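Local structure of Galactose/lactose metabolism regulatory protein GAL80 (Saccharomyces cerevisiae, 3BTV) at residues Gln134-Tyr139 against Leu411-Glu416; Val393-Gly396 against Phe402-Leu405; Asn29-Trp34 against Ile67-Leu72; Ala65-Gln68 against Asn74-Ala77; Lys157-Leu162 against Arg359-Ile364. The protein binds the transcriptional activator GAL4 and blocks activation of the lactose/galactose metabolic genes while no inducing sugar is present. The protein carries 1 engineered substitution. All blocks are in the same frame, centred on the assembly; numbering follows the deposited sequence.

Contact 1 (Gln134-Tyr139 against Leu411-Glu416); sequences QAESIY and LHRLIE
Ala135 and His412 meet where helix 132-143 passes helix 405-424, and their CA atoms, 7.3 Å apart, are the nearest pair of CA atoms across the two segments. The methyl of Ala135 sits over one face of the imidazole in a CH-pi contact, its CB 4.0 Å from the centroid of the His412 ring and 28° off the ring normal. It leans to one side of the ring, with Ala135 CB 3.6 Å from His412 CD2. The same ring has partners elsewhere: NE2 makes a weak hydrogen bond with Ala129 N, and the ring meets that of Trp126 with the two planes inclined, so two further residues bear on the imidazole. One residue further along each helix, Glu136 and Arg413 reach toward each other as a long salt bridge, Glu136 OE2 lying 3.9 Å from Arg413 NE. The arginine places its CG beside the backbone N (chi1 -70°) and then runs extended to NE, which brings the guanidinium edge to the carboxylate. The two side chains cross at about a right angle, their flat ends 79° apart. Arg413 has firmer partners outside, with NH1 hydrogen-bonded to Ile433 O and a cation-pi contact to Tyr436. The arrangement is a helix-helix packing in which a helix of the NAD-binding Rossmann-fold region rests against a helix late in the chain.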
# COMPACT_ATOMS: atom_id res chain seq x y z
N GLN B 134 30.54 1.39 3.15
CA GLN B 134 31.10 2.73 3.31
C GLN B 134 30.58 3.41 4.57
O GLN B 134 31.35 4.05 5.29
CB GLN B 134 30.73 3.61 2.11
CG GLN B 134 31.66 3.50 0.91
CD GLN B 134 31.45 4.63 -0.10
OE1 GLN B 134 30.53 5.45 0.03
NE2 GLN B 134 32.31 4.68 -1.11
N ALA B 135 29.28 3.29 4.81
CA ALA B 135 28.67 3.98 5.96
C ALA B 135 29.29 3.50 7.27
O ALA B 135 29.63 4.30 8.15
CB ALA B 135 27.14 3.78 5.97
N GLU B 136 29.45 2.19 7.39
CA GLU B 136 30.10 1.60 8.55
C GLU B 136 31.54 2.05 8.74
O GLU B 136 31.97 2.33 9.86
CB GLU B 136 29.99 0.07 8.53
CG GLU B 136 28.66 -0.38 9.12
CD GLU B 136 28.29 -1.80 8.75
OE1 GLU B 136 29.07 -2.45 8.02
OE2 GLU B 136 27.21 -2.26 9.20
N SER B 137 32.28 2.17 7.64
CA SER B 137 33.66 2.66 7.73
C SER B 137 33.69 4.08 8.25
O SER B 137 34.53 4.43 9.09
CB SER B 137 34.36 2.62 6.37
OG SER B 137 34.64 1.29 5.99
N ILE B 138 32.79 4.91 7.72
CA ILE B 138 32.73 6.30 8.12
C ILE B 138 32.32 6.41 9.58
O ILE B 138 32.91 7.18 10.34
CB ILE B 138 31.73 7.10 7.25
CG1 ILE B 138 32.23 7.16 5.80
CG2 ILE B 138 31.54 8.51 7.82
CD1 ILE B 138 31.22 7.73 4.82
N TYR B 139 31.32 5.63 9.98
CA TYR B 139 30.89 5.67 11.38
C TYR B 139 32.06 5.29 12.26
O TYR B 139 32.42 6.03 13.19
CB TYR B 139 29.70 4.74 11.67
CG TYR B 139 29.28 4.88 13.12
CD1 TYR B 139 28.52 5.97 13.54
CD2 TYR B 139 29.69 3.96 14.08
CE1 TYR B 139 28.16 6.13 14.87
CE2 TYR B 139 29.33 4.10 15.41
CZ TYR B 139 28.58 5.19 15.80
OH TYR B 139 28.22 5.34 17.12
N LEU B 411 19.61 3.70 9.55
CA LEU B 411 18.81 3.91 8.35
C LEU B 411 19.46 3.20 7.15
O LEU B 411 18.78 2.55 6.35
CB LEU B 411 18.68 5.41 8.07
CG LEU B 411 17.74 5.82 6.93
CD1 LEU B 411 16.40 5.13 7.05
CD2 LEU B 411 17.56 7.35 6.92
N HIS B 412 20.78 3.32 7.04
CA HIS B 412 21.49 2.60 5.99
C HIS B 412 21.25 1.09 6.07
O HIS B 412 21.10 0.43 5.04
CB HIS B 412 22.99 2.89 6.01
CG HIS B 412 23.40 4.01 5.11
ND1 HIS B 412 23.30 3.93 3.74
CD2 HIS B 412 23.91 5.23 5.39
CE1 HIS B 412 23.72 5.06 3.21
NE2 HIS B 412 24.09 5.87 4.18
N ARG B 413 21.23 0.54 7.28
CA ARG B 413 20.97 -0.89 7.45
C ARG B 413 19.60 -1.23 6.93
O ARG B 413 19.39 -2.30 6.34
CB ARG B 413 21.10 -1.30 8.91
CG ARG B 413 22.55 -1.27 9.42
CD ARG B 413 22.65 -1.60 10.90
NE ARG B 413 24.04 -1.65 11.34
CZ ARG B 413 24.44 -1.88 12.59
NH1 ARG B 413 23.55 -2.07 13.56
NH2 ARG B 413 25.74 -1.92 12.87
N LEU B 414 18.65 -0.33 7.16
CA LEU B 414 17.30 -0.54 6.67
C LEU B 414 17.25 -0.47 5.14
O LEU B 414 16.60 -1.29 4.50
CB LEU B 414 16.32 0.47 7.29
CG LEU B 414 14.85 0.29 6.89
CD1 LEU B 414 14.34 -1.09 7.28
CD2 LEU B 414 13.96 1.41 7.51
N ILE B 415 17.92 0.52 4.57
CA ILE B 415 17.95 0.65 3.12
C ILE B 415 18.65 -0.57 2.51
O ILE B 415 18.18 -1.14 1.52
CB ILE B 415 18.72 1.90 2.69
CG1 ILE B 415 17.97 3.17 3.13
CG2 ILE B 415 18.90 1.89 1.19
CD1 ILE B 415 16.53 3.22 2.68
N GLU B 416 19.76 -0.97 3.11
CA GLU B 416 20.46 -2.16 2.63
C GLU B 416 19.48 -3.33 2.60
O GLU B 416 19.41 -4.06 1.62
CB GLU B 416 21.67 -2.48 3.50
CG GLU B 416 22.42 -3.75 3.09
CD GLU B 416 22.66 -3.85 1.59
OE1 GLU B 416 22.78 -2.80 0.93
OE2 GLU B 416 22.72 -4.99 1.08

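Contact 2 (Val393-Gly396 against Phe402-Leu405); sequences VMQG and FPTL
Thr404 and Val393 close the neck of a loop that leads into helix 405-424, with Thr404 at the N-cap of that helix. Its OG1 lies between the backbone N and the carbonyl carbon (chi1 71°) and faces the other segment. From there the hydroxyl donates to Val393 O and also caps Met406 N, so one side-chain oxygen joins the helix start to the incoming chain. The CG2 branch of Thr404 fills in beside the same carbonyl, 3.6 Å from Val393 O. Gln395 approaches differently: with CG anti to the backbone N and the chain extended, it lies alongside Pro403, both side chains pointing the same way. Gln395 CB touches the backbone of Phe402, 3.3 Å from Phe402 O. Gln395 OE1 lies 3.5 Å from Pro403 N, while NE2 is nearer the N and CA of Phe402. That OE1 takes its hydrogen bond from Arg156 NH1, and NE2 gives one to Glu400 O, which fixes the rotation of the amide. Asp407, in the first turn of the helix, binds the backbone N of both Gln395 and Thr404. In the central bond, Thr404 OG1 stands 2.7 Å from Val393 O, with a C=O...donor angle of 138° and the donor tilted 19° from the carbonyl plane.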
# COMPACT_ATOMS: atom_id res chain seq x y z
N VAL B 393 25.26 9.23 21.72
CA VAL B 393 25.45 8.31 20.60
C VAL B 393 24.42 8.51 19.49
O VAL B 393 24.76 8.49 18.31
CB VAL B 393 25.40 6.84 21.07
CG1 VAL B 393 25.58 5.90 19.88
CG2 VAL B 393 26.48 6.58 22.10
N MET B 394 23.17 8.69 19.87
CA MET B 394 22.10 8.77 18.89
C MET B 394 20.88 9.47 19.47
O MET B 394 20.64 9.42 20.68
CB MET B 394 21.70 7.36 18.44
CG MET B 394 21.18 6.47 19.56
SD MET B 394 20.96 4.75 19.03
CE MET B 394 19.64 4.97 17.83
N GLN B 395 20.10 10.09 18.60
CA GLN B 395 18.88 10.73 19.06
C GLN B 395 17.85 9.65 19.37
O GLN B 395 17.11 9.76 20.34
CB GLN B 395 18.34 11.70 18.01
CG GLN B 395 17.09 12.43 18.49
CD GLN B 395 16.48 13.29 17.42
OE1 GLN B 395 16.48 12.92 16.25
NE2 GLN B 395 15.94 14.43 17.82
N GLY B 396 17.84 8.60 18.55
CA GLY B 396 16.84 7.57 18.69
C GLY B 396 15.46 8.16 18.47
O GLY B 396 15.23 8.87 17.50
N PHE B 402 19.43 15.80 18.33
CA PHE B 402 19.43 15.82 16.88
C PHE B 402 20.01 14.48 16.45
O PHE B 402 20.76 13.86 17.22
CB PHE B 402 20.33 16.95 16.39
CG PHE B 402 21.66 17.00 17.09
CD1 PHE B 402 21.87 17.90 18.12
CD2 PHE B 402 22.69 16.14 16.73
CE1 PHE B 402 23.10 17.95 18.77
CE2 PHE B 402 23.91 16.19 17.37
CZ PHE B 402 24.11 17.09 18.39
N PRO B 403 19.67 14.03 15.24
CA PRO B 403 20.11 12.71 14.77
C PRO B 403 21.60 12.74 14.46
O PRO B 403 22.13 13.76 14.01
CB PRO B 403 19.32 12.51 13.46
CG PRO B 403 18.65 13.81 13.17
CD PRO B 403 19.06 14.82 14.16
N THR B 404 22.25 11.61 14.69
CA THR B 404 23.68 11.50 14.54
C THR B 404 24.01 10.50 13.45
O THR B 404 23.12 9.91 12.84
CB THR B 404 24.31 10.97 15.84
OG1 THR B 404 23.96 9.59 15.99
CG2 THR B 404 23.77 11.74 17.03
N LEU B 405 25.30 10.29 13.22
CA LEU B 405 25.74 9.28 12.26
C LEU B 405 25.27 7.86 12.63
O LEU B 405 25.17 6.99 11.77
CB LEU B 405 27.26 9.34 12.09
CG LEU B 405 27.77 10.11 10.87
CD1 LEU B 405 26.91 11.34 10.55
CD2 LEU B 405 29.23 10.50 11.05

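Contact 3 (Asn29-Trp34 against Ile67-Leu72); sequences NAAKGW and IQRLKL
Ala30 packs into the angle between Arg69 and Leu70, where the loop after strand 21-26 meets the end of helix 60-69. This is the close part of the contact: Ala30 CB is 3.8 Å from Arg69 CD and, on the apolar side, 3.9 Å from Leu70 CG. Leu70 also touches Ile36, whereas Arg69 is largely exposed. The outer part is held more lightly, between residues largely open to solvent. A chi1 of 176° swings the Arg69 chain away from its own backbone N, and it stays extended to NE, carrying the guanidinium along the loop. One face of that group covers the Ala30 carbonyl, whose O lies 3.8 Å above the plane and over its centre. Arg69 NH1 comes within 3.4 Å of Ala31 CB. No hydrogen bond spans the two segments, so the charged end is placed by the Ala30 carbonyl O lying over its face and by contact with a methyl group. The loop has its own support: Asn29 OD1 accepts from Ala31 N at 2.9 Å, an Asx turn, with the N-H...acceptor angle at 167° and the donor well above the amide plane. Thr66 OG1, on the helix, is also bonded to Ala30 N. The helix ends in a Schellman motif: Lys71 has positive phi, Leu72 N bonds to Ile67 O and Lys71 N to Gln68 O. The packed loop follows the first strand of the dinucleotide-binding region, a position where Rossmann folds commonly place their nucleotide-binding loop.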
# COMPACT_ATOMS: atom_id res chain seq x y z
N ASN B 29 29.14 27.19 -1.79
CA ASN B 29 29.47 28.02 -2.94
C ASN B 29 28.43 29.10 -3.15
O ASN B 29 27.27 28.81 -3.46
CB ASN B 29 29.60 27.16 -4.19
CG ASN B 29 30.03 27.96 -5.40
OD1 ASN B 29 29.97 29.20 -5.41
ND2 ASN B 29 30.47 27.27 -6.44
N ALA B 30 28.84 30.36 -3.00
CA ALA B 30 27.90 31.48 -3.06
C ALA B 30 27.15 31.58 -4.39
O ALA B 30 26.08 32.20 -4.45
CB ALA B 30 28.60 32.78 -2.75
N ALA B 31 27.70 30.98 -5.44
CA ALA B 31 27.10 31.08 -6.77
C ALA B 31 26.38 29.81 -7.22
O ALA B 31 25.58 29.84 -8.15
CB ALA B 31 28.14 31.47 -7.79
N LYS B 32 26.66 28.69 -6.56
CA LYS B 32 26.16 27.40 -7.02
C LYS B 32 25.99 26.43 -5.85
O LYS B 32 26.65 26.57 -4.82
CB LYS B 32 27.12 26.82 -8.06
CG LYS B 32 26.55 25.67 -8.89
CD LYS B 32 27.51 25.26 -10.00
CE LYS B 32 26.94 24.14 -10.86
NZ LYS B 32 27.88 23.72 -11.93
N GLY B 33 25.11 25.45 -6.02
CA GLY B 33 24.90 24.43 -5.01
C GLY B 33 23.74 24.73 -4.08
O GLY B 33 23.08 25.76 -4.19
N TRP B 34 23.49 23.81 -3.15
CA TRP B 34 22.35 23.95 -2.25
C TRP B 34 22.75 24.29 -0.81
O TRP B 34 21.90 24.64 -0.00
CB TRP B 34 21.49 22.69 -2.27
CG TRP B 34 22.09 21.54 -1.55
CD1 TRP B 34 21.72 21.05 -0.33
CD2 TRP B 34 23.19 20.73 -1.99
NE1 TRP B 34 22.51 19.98 0.01
CE2 TRP B 34 23.42 19.77 -0.99
CE3 TRP B 34 23.99 20.73 -3.13
CZ2 TRP B 34 24.42 18.80 -1.11
CZ3 TRP B 34 24.99 19.77 -3.24
CH2 TRP B 34 25.20 18.83 -2.24
N ILE B 67 33.96 33.67 0.15
CA ILE B 67 34.28 34.35 1.39
C ILE B 67 34.14 35.85 1.18
O ILE B 67 33.82 36.59 2.11
CB ILE B 67 35.72 34.03 1.87
CG1 ILE B 67 35.90 32.51 2.02
CG2 ILE B 67 36.01 34.72 3.19
CD1 ILE B 67 37.28 32.11 2.49
N GLN B 68 34.36 36.28 -0.05
CA GLN B 68 34.25 37.68 -0.39
C GLN B 68 32.80 38.04 -0.71
O GLN B 68 32.24 38.96 -0.13
CB GLN B 68 35.15 38.00 -1.59
CG GLN B 68 35.45 39.47 -1.76
CD GLN B 68 36.61 39.71 -2.70
OE1 GLN B 68 37.13 38.78 -3.31
NE2 GLN B 68 37.02 40.97 -2.82
N ARG B 69 32.21 37.28 -1.63
CA ARG B 69 30.85 37.54 -2.09
C ARG B 69 29.84 37.49 -0.95
O ARG B 69 28.72 38.00 -1.08
CB ARG B 69 30.47 36.55 -3.19
CG ARG B 69 29.04 36.67 -3.68
CD ARG B 69 28.82 35.88 -4.95
NE ARG B 69 27.42 35.87 -5.36
CZ ARG B 69 26.98 35.37 -6.50
NH1 ARG B 69 27.83 34.83 -7.37
NH2 ARG B 69 25.68 35.40 -6.79
N LEU B 70 30.22 36.89 0.17
CA LEU B 70 29.33 36.77 1.31
C LEU B 70 29.78 37.61 2.50
O LEU B 70 29.07 37.69 3.50
CB LEU B 70 29.17 35.31 1.73
CG LEU B 70 28.38 34.42 0.78
CD1 LEU B 70 28.27 33.00 1.33
CD2 LEU B 70 27.00 35.01 0.52
N LYS B 71 30.95 38.21 2.40
CA LYS B 71 31.49 39.04 3.47
C LYS B 71 31.79 38.23 4.73
O LYS B 71 31.45 38.64 5.85
CB LYS B 71 30.51 40.17 3.82
CG LYS B 71 30.22 41.12 2.68
CD LYS B 71 31.35 42.11 2.49
CE LYS B 71 30.99 43.15 1.45
NZ LYS B 71 30.68 42.52 0.14
N LEU B 72 32.42 37.07 4.56
CA LEU B 72 32.76 36.21 5.69
C LEU B 72 34.12 36.60 6.25
O LEU B 72 35.12 35.93 5.99
CB LEU B 72 32.76 34.74 5.25
CG LEU B 72 31.63 34.35 4.28
CD1 LEU B 72 31.81 32.92 3.77
CD2 LEU B 72 30.27 34.52 4.93

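Contact 4 (Ala65-Gln68 against Asn74-Ala77); sequences ATIQ and NATA
Ile67 meets Ala75 and Ala77 within the beta-alpha-beta unit of strand 50-56, helix 60-69 and strand 76-78, the helix side chain lying against the incoming edge strand of the Rossmann-type parallel sheet. The apolar contacts mostly divide between the two branches of the isoleucine. CG2 goes to Ala75, with Ile67 CG2 3.8 Å from Ala75 CB. The other branch starts beside the backbone N (chi1 -57°) and is fully extended at chi2, which carries CD1 further along the strand to the methyl of Ala77, skirting Ala75 on the way. Both alanines point their CB toward the helix, whereas Thr76, between them, points its own away, in the alternation expected of an extended chain. Leu55 of strand 50-56 also touches Ile67, and Ala75 rests on Ile52, so the methyls belong to a larger apolar layer between helix and sheet. Contacts with the backbone form the second group. Ile67 CG2 lies 3.2 Å from Ala75 O, and CD1 passes over the peptide linking Thr76 and Ala77. No hydrogen bond crosses here; Thr76 pairs by backbone hydrogen bonds with Thr53 of strand 50-56. At the far end of the isoleucine, Ile67 CD1 stands 3.3 Å from Ala77 N and 3.5 Å from Ala77 CB.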
# COMPACT_ATOMS: atom_id res chain seq x y z
N ALA B 65 36.34 33.44 -3.54
CA ALA B 65 35.22 34.17 -4.12
C ALA B 65 34.05 34.25 -3.14
O ALA B 65 33.52 35.33 -2.87
CB ALA B 65 34.78 33.50 -5.42
N THR B 66 33.67 33.09 -2.60
CA THR B 66 32.53 32.98 -1.68
C THR B 66 32.75 33.77 -0.39
O THR B 66 31.85 34.45 0.10
CB THR B 66 32.24 31.51 -1.31
OG1 THR B 66 31.80 30.79 -2.48
CG2 THR B 66 31.17 31.42 -0.22
N ILE B 67 33.96 33.67 0.15
CA ILE B 67 34.28 34.35 1.39
C ILE B 67 34.14 35.85 1.18
O ILE B 67 33.82 36.59 2.11
CB ILE B 67 35.72 34.03 1.87
CG1 ILE B 67 35.90 32.51 2.02
CG2 ILE B 67 36.01 34.72 3.19
CD1 ILE B 67 37.28 32.11 2.49
N GLN B 68 34.36 36.28 -0.05
CA GLN B 68 34.25 37.68 -0.39
C GLN B 68 32.80 38.04 -0.71
O GLN B 68 32.24 38.96 -0.13
CB GLN B 68 35.15 38.00 -1.59
CG GLN B 68 35.45 39.47 -1.76
CD GLN B 68 36.61 39.71 -2.70
OE1 GLN B 68 37.13 38.78 -3.31
NE2 GLN B 68 37.02 40.97 -2.82
N ASN B 74 35.67 36.27 8.82
CA ASN B 74 36.38 35.36 9.72
C ASN B 74 36.83 34.09 9.01
O ASN B 74 37.61 33.31 9.56
CB ASN B 74 35.52 35.00 10.93
CG ASN B 74 35.44 36.12 11.93
OD1 ASN B 74 35.57 35.90 13.13
ND2 ASN B 74 35.24 37.34 11.44
N ALA B 75 36.34 33.90 7.79
CA ALA B 75 36.64 32.69 7.03
C ALA B 75 37.90 32.84 6.19
O ALA B 75 38.07 33.82 5.47
CB ALA B 75 35.46 32.32 6.14
N THR B 76 38.78 31.86 6.30
CA THR B 76 39.97 31.79 5.46
C THR B 76 39.85 30.58 4.54
O THR B 76 39.41 29.52 4.96
CB THR B 76 41.26 31.70 6.29
OG1 THR B 76 41.18 30.58 7.18
CG2 THR B 76 41.44 32.97 7.12
N ALA B 77 40.24 30.76 3.28
CA ALA B 77 40.12 29.70 2.28
C ALA B 77 41.35 28.79 2.25
O ALA B 77 42.40 29.17 1.74
CB ALA B 77 39.87 30.29 0.90

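Contact 5 (Lys157-Leu162 against Arg359-Ile364); sequences KSPYIL and RNYNAI
The first turn of helix 159-169 faces the short run of loop that leads into helix 363-380, so two helix starts, with Ser158 and Asn362 at their N-cap positions, come together around Tyr361. Pro159 and Tyr361 carry most of the contact and approach from opposite directions. In Tyr361 a chi1 of -180° extends the ring across to the proline. There CD and CG of Pro159 lie obliquely against the hydroxyl end of the ring: Pro159 CD is 3.4 Å from Tyr361 OH and 3.7 Å from Tyr361 CE2. Pro159 CG makes an off-centre CH-pi contact, 4.2 Å from the centroid of the Tyr361 ring and 29° off its normal. Tyr160 adds a more distant aromatic contact, its CE1 being 4.4 Å from Tyr361 CD2, with the rings meeting obliquely. Both phenols have polar partners beyond the contact. Tyr361 OH is hydrogen-bonded to Asn367 OD1 of helix 363-380, the helix that follows, while Tyr160 OH is bonded to Leu358 N; each ring is therefore anchored at its hydroxyl as well as packed on its side. Just before Pro159, Ser158 OG accepts weak capping bonds from Tyr160 N and Ile161 N, and Leu162 N bonds to Ser158 O as the helix begins. Around this centre, Arg370 of helix 363-380 touches both Pro159 and Tyr361 and bonds to Lys157 O, Ile161 of helix 159-169 packs on helix 209-225, and Leu358 follows closely on strand 352-356.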
# COMPACT_ATOMS: atom_id res chain seq x y z
N LYS B 157 13.02 17.53 12.32
CA LYS B 157 12.91 18.88 12.88
C LYS B 157 11.76 19.67 12.28
O LYS B 157 11.57 20.84 12.60
CB LYS B 157 14.21 19.68 12.66
CG LYS B 157 15.37 19.25 13.52
CD LYS B 157 15.03 19.27 15.01
CE LYS B 157 16.09 18.50 15.80
NZ LYS B 157 15.72 18.20 17.21
N SER B 158 11.00 19.05 11.39
CA SER B 158 9.82 19.71 10.85
C SER B 158 8.79 19.96 11.95
O SER B 158 8.61 19.13 12.84
CB SER B 158 9.18 18.85 9.76
OG SER B 158 7.82 19.22 9.55
N PRO B 159 8.10 21.10 11.88
CA PRO B 159 7.10 21.39 12.92
C PRO B 159 5.93 20.41 12.80
O PRO B 159 5.32 20.05 13.80
CB PRO B 159 6.64 22.82 12.58
CG PRO B 159 7.69 23.37 11.64
CD PRO B 159 8.21 22.18 10.89
N TYR B 160 5.63 20.00 11.58
CA TYR B 160 4.57 19.00 11.36
C TYR B 160 4.90 17.64 11.96
O TYR B 160 4.06 17.01 12.61
CB TYR B 160 4.30 18.86 9.87
CG TYR B 160 3.85 20.16 9.24
CD1 TYR B 160 4.73 20.92 8.46
CD2 TYR B 160 2.57 20.64 9.44
CE1 TYR B 160 4.31 22.13 7.88
CE2 TYR B 160 2.15 21.85 8.88
CZ TYR B 160 3.02 22.59 8.11
OH TYR B 160 2.58 23.78 7.55
N ILE B 161 6.13 17.18 11.73
CA ILE B 161 6.58 15.92 12.28
C ILE B 161 6.55 15.94 13.80
O ILE B 161 6.03 15.02 14.43
CB ILE B 161 8.02 15.58 11.81
CG1 ILE B 161 8.09 15.59 10.29
CG2 ILE B 161 8.47 14.24 12.35
CD1 ILE B 161 7.01 14.79 9.64
N LEU B 162 7.10 17.00 14.40
CA LEU B 162 7.15 17.07 15.86
C LEU B 162 5.74 17.13 16.47
O LEU B 162 5.49 16.49 17.48
CB LEU B 162 7.99 18.28 16.31
CG LEU B 162 9.47 18.07 15.99
CD1 LEU B 162 10.24 19.36 16.19
CD2 LEU B 162 10.03 16.95 16.87
N ARG B 359 1.16 28.51 6.99
CA ARG B 359 1.23 29.11 5.66
C ARG B 359 2.51 29.92 5.55
O ARG B 359 2.93 30.59 6.50
CB ARG B 359 0.01 30.00 5.44
CG ARG B 359 -1.12 29.66 6.40
CD ARG B 359 -2.49 29.93 5.82
NE ARG B 359 -3.53 29.33 6.64
CZ ARG B 359 -4.83 29.45 6.42
NH1 ARG B 359 -5.27 30.16 5.40
NH2 ARG B 359 -5.69 28.86 7.23
N ASN B 360 3.14 29.84 4.38
CA ASN B 360 4.40 30.55 4.14
C ASN B 360 5.58 29.96 4.92
O ASN B 360 6.57 30.65 5.16
CB ASN B 360 4.26 32.04 4.46
CG ASN B 360 3.37 32.77 3.47
OD1 ASN B 360 3.30 32.40 2.29
ND2 ASN B 360 2.69 33.81 3.94
N TYR B 361 5.48 28.70 5.32
CA TYR B 361 6.63 28.04 5.93
C TYR B 361 7.49 27.45 4.84
O TYR B 361 7.02 26.69 3.99
CB TYR B 361 6.21 26.96 6.93
CG TYR B 361 7.38 26.25 7.60
CD1 TYR B 361 8.21 26.91 8.50
CD2 TYR B 361 7.64 24.92 7.32
CE1 TYR B 361 9.27 26.24 9.10
CE2 TYR B 361 8.69 24.26 7.92
CZ TYR B 361 9.50 24.91 8.81
OH TYR B 361 10.53 24.21 9.38
N ASN B 362 8.77 27.81 4.85
CA ASN B 362 9.72 27.24 3.92
C ASN B 362 10.36 26.02 4.56
O ASN B 362 11.29 26.15 5.35
CB ASN B 362 10.78 28.29 3.59
CG ASN B 362 11.63 27.89 2.40
OD1 ASN B 362 11.69 26.72 2.02
ND2 ASN B 362 12.30 28.87 1.82
N ALA B 363 9.84 24.85 4.24
CA ALA B 363 10.27 23.62 4.89
C ALA B 363 11.74 23.38 4.58
O ALA B 363 12.50 22.96 5.45
CB ALA B 363 9.45 22.44 4.40
N ILE B 364 12.10 23.67 3.34
CA ILE B 364 13.46 23.48 2.84
C ILE B 364 14.51 24.08 3.78
O ILE B 364 15.38 23.38 4.29
CB ILE B 364 13.62 24.15 1.48
CG1 ILE B 364 12.52 23.69 0.53
CG2 ILE B 364 15.00 23.87 0.91
CD1 ILE B 364 12.34 24.58 -0.68

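In the fold
Contacts 2 and 5 are the buried ones, contacts 1 and 4 are partly buried, and contact 3 lies at the surface. Contacts 3 and 4 share helix 60-69, their centres about 8 Å apart: its end meets a loop through an arginine, while its inner side meets the edge strand through methyl groups. Contact 1 brings helix 405-424 against the Rossmann region, and contact 2 sets the start of that same helix; they touch through Tyr139, which packs on Val393 and Leu405. Contact 5, at helix 363-380, meets contact 2 where Gln395 packs near Lys157. Among the five, contact 2 has the hydrogen bond between segments, contact 1 a long salt bridge, and contact 5 aromatic and proline packing.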